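Local coordinates for protein CRISPR system Cmr subunit Cmr1-1 (Pyrococcus furiosus, PDB 4W8Z) that belongs to the RNA-binding RAMP proteins and, with Cmr6, caps the elongated type III-B Cmr ribonucleoprotein complex built along the mature crRNA in CRISPR defence, at residues Phe54-Ala58 and Leu217-Ala221. Sequence-based numbering, arbitrary orientation.
Sequences FGDDA and LPSYA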
ATOM      1  N   PHE A  54     -13.532  -0.246 -15.505  1.00 98.85           N
ATOM      2  CA  PHE A  54     -14.316  -1.420 -15.862  1.00105.76           C
ATOM      3  C   PHE A  54     -15.439  -1.680 -14.866  1.00115.29           C
ATOM      4  O   PHE A  54     -16.474  -2.239 -15.223  1.00114.74           O
ATOM      5  CB  PHE A  54     -13.406  -2.643 -15.975  1.00 99.80           C
ATOM      6  CG  PHE A  54     -12.417  -2.551 -17.097  1.00 98.75           C
ATOM      7  CD1 PHE A  54     -12.691  -1.775 -18.211  1.00100.92           C
ATOM      8  CD2 PHE A  54     -11.214  -3.232 -17.040  1.00105.85           C
ATOM      9  CE1 PHE A  54     -11.789  -1.683 -19.250  1.00111.37           C
ATOM     10  CE2 PHE A  54     -10.303  -3.145 -18.077  1.00110.67           C
ATOM     11  CZ  PHE A  54     -10.593  -2.368 -19.183  1.00113.12           C
ATOM     12  N   GLY A  55     -15.227  -1.264 -13.620  1.00132.87           N
ATOM     13  CA  GLY A  55     -16.234  -1.383 -12.580  1.00142.93           C
ATOM     14  C   GLY A  55     -16.777  -2.787 -12.392  1.00145.09           C
ATOM     15  O   GLY A  55     -16.070  -3.684 -11.938  1.00149.22           O
ATOM     16  N   ASP A  56     -18.042  -2.970 -12.753  1.00140.76           N
ATOM     17  CA  ASP A  56     -18.724  -4.252 -12.604  1.00135.68           C
ATOM     18  C   ASP A  56     -18.078  -5.375 -13.418  1.00131.14           C
ATOM     19  O   ASP A  56     -17.895  -6.486 -12.921  1.00126.88           O
ATOM     20  CB  ASP A  56     -20.195  -4.099 -13.003  1.00140.31           C
ATOM     21  CG  ASP A  56     -20.375  -3.248 -14.252  1.00145.78           C
ATOM     22  OD1 ASP A  56     -20.403  -3.816 -15.365  1.00143.90           O
ATOM     23  OD2 ASP A  56     -20.488  -2.009 -14.120  1.00143.97           O
ATOM     24  N   ASP A  57     -17.733  -5.071 -14.666  1.00130.39           N
ATOM     25  CA  ASP A  57     -17.212  -6.061 -15.610  1.00124.33           C
ATOM     26  C   ASP A  57     -15.882  -6.667 -15.163  1.00124.49           C
ATOM     27  O   ASP A  57     -14.828  -6.323 -15.702  1.00124.44           O
ATOM     28  CB  ASP A  57     -17.048  -5.417 -16.990  1.00126.52           C
ATOM     29  CG  ASP A  57     -16.966  -6.437 -18.112  1.00134.14           C
ATOM     30  OD1 ASP A  57     -17.411  -6.116 -19.233  1.00136.97           O
ATOM     31  OD2 ASP A  57     -16.461  -7.555 -17.882  1.00138.75           O
ATOM     32  N   ALA A  58     -15.936  -7.586 -14.201  1.00123.63           N
ATOM     33  CA  ALA A  58     -14.729  -8.194 -13.642  1.00120.14           C
ATOM     34  C   ALA A  58     -14.021  -9.104 -14.644  1.00121.08           C
ATOM     35  O   ALA A  58     -12.816  -9.335 -14.543  1.00119.91           O
ATOM     36  CB  ALA A  58     -15.065  -8.971 -12.376  1.00112.23           C
ATOM     37  N   LEU A 217     -20.318   1.893  -7.884  1.00121.65           N
ATOM     38  CA  LEU A 217     -19.215   1.354  -7.086  1.00114.59           C
ATOM     39  C   LEU A 217     -18.866  -0.103  -7.394  1.00107.57           C
ATOM     40  O   LEU A 217     -19.722  -0.982  -7.320  1.00108.22           O
ATOM     41  CB  LEU A 217     -19.542   1.489  -5.599  1.00104.74           C
ATOM     42  CG  LEU A 217     -18.365   1.279  -4.646  1.00106.39           C
ATOM     43  CD1 LEU A 217     -17.356   2.406  -4.781  1.00100.92           C
ATOM     44  CD2 LEU A 217     -18.846   1.154  -3.210  1.00108.95           C
ATOM     45  N   PRO A 218     -17.595  -0.359  -7.746  1.00 94.20           N
ATOM     46  CA  PRO A 218     -17.099  -1.710  -8.027  1.00 85.53           C
ATOM     47  C   PRO A 218     -17.023  -2.546  -6.758  1.00 94.11           C
ATOM     48  O   PRO A 218     -17.098  -1.995  -5.660  1.00 88.02           O
ATOM     49  CB  PRO A 218     -15.694  -1.466  -8.597  1.00 76.75           C
ATOM     50  CG  PRO A 218     -15.676  -0.018  -8.989  1.00 74.14           C
ATOM     51  CD  PRO A 218     -16.568   0.660  -8.009  1.00 81.03           C
ATOM     52  N   SER A 219     -16.863  -3.857  -6.908  1.00 95.17           N
ATOM     53  CA  SER A 219     -16.808  -4.750  -5.758  1.00 99.44           C
ATOM     54  C   SER A 219     -15.370  -5.083  -5.373  1.00 98.23           C
ATOM     55  O   SER A 219     -15.121  -6.033  -4.630  1.00104.42           O
ATOM     56  CB  SER A 219     -17.582  -6.034  -6.042  1.00102.50           C
ATOM     57  OG  SER A 219     -16.993  -6.747  -7.112  1.00110.01           O
ATOM     58  N   TYR A 220     -14.428  -4.299  -5.885  1.00 94.64           N
ATOM     59  CA  TYR A 220     -13.022  -4.461  -5.544  1.00 87.59           C
ATOM     60  C   TYR A 220     -12.367  -3.089  -5.405  1.00 81.46           C
ATOM     61  O   TYR A 220     -12.923  -2.081  -5.844  1.00 88.04           O
ATOM     62  CB  TYR A 220     -12.298  -5.318  -6.592  1.00 91.28           C
ATOM     63  CG  TYR A 220     -12.730  -5.064  -8.026  1.00102.50           C
ATOM     64  CD1 TYR A 220     -13.826  -5.724  -8.571  1.00105.91           C
ATOM     65  CD2 TYR A 220     -12.035  -4.172  -8.836  1.00106.45           C
ATOM     66  CE1 TYR A 220     -14.227  -5.496  -9.876  1.00110.39           C
ATOM     67  CE2 TYR A 220     -12.428  -3.938 -10.147  1.00111.33           C
ATOM     68  CZ  TYR A 220     -13.524  -4.606 -10.662  1.00114.53           C
ATOM     69  OH  TYR A 220     -13.928  -4.382 -11.962  1.00110.53           O
ATOM     70  N   ALA A 221     -11.195  -3.053  -4.779  1.00 77.35           N
ATOM     71  CA  ALA A 221     -10.488  -1.801  -4.546  1.00 72.78           C
ATOM     72  C   ALA A 221     -10.044  -1.162  -5.853  1.00 76.36           C
ATOM     73  O   ALA A 221      -9.479  -1.827  -6.723  1.00 85.83           O
ATOM     74  CB  ALA A 221      -9.287  -2.029  -3.641  1.00 72.31           C
TER
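Tyr-220 and Pro-218 rest against a type II' beta turn, Phe-54 to Asp-57, which joins helix 38-54 to helix 58-69 within the N-terminal RAMP superfamily region. The contact ties the corner between these two helices to the loop leading into strand 226-231.

Apart from the Tyr-220 ring lying by the carbonyl of Gly-55, where the modelled separation of O and OH is doubtful, the contact is apolar. Gly-55 CA lies 3.9 Å from Pro-218 CG, and the CA atoms of these two residues are the nearest across the segments, 4.6 Å apart. Gly-55 leaves the helix with positive phi (54°), a conformation that suits glycine at the second position of a II' turn. On the other loop, Pro-218 CB sits 4.3 Å above the plane of the Tyr-220 ring, over its centre, so one face of the ring is backed by its own loop. With chi1 at 39°, Tyr-220 CG stands between the backbone N and the carbonyl carbon, and the ring reaches forward to the turn. There Ala-58 CB approaches CE1 of Tyr-220 obliquely at 4.4 Å, a small methyl that leaves room for the ring. Tyr-220 also touches Leu-61 of helix 58-69, whereas the end of the Phe-54 side chain leads away from the 217-221 loop to pack on Leu-61 and Ile-64.

The polar groups mainly shape each side separately. The turn is closed by Asp-57 N bonding to Phe-54 O at 3.1 Å. Pro-218 is held by backbone bonding to Ser-305, and Ser-219 O accepts a bond from Thr-306 OG1. Asp-57 has the short carboxylate suited to an N-cap: its CB points away from the 217-221 loop, chi1 of -161° sets the carboxylate at the start of helix 58-69, and OD2 accepts the backbone N-H of Lys-60.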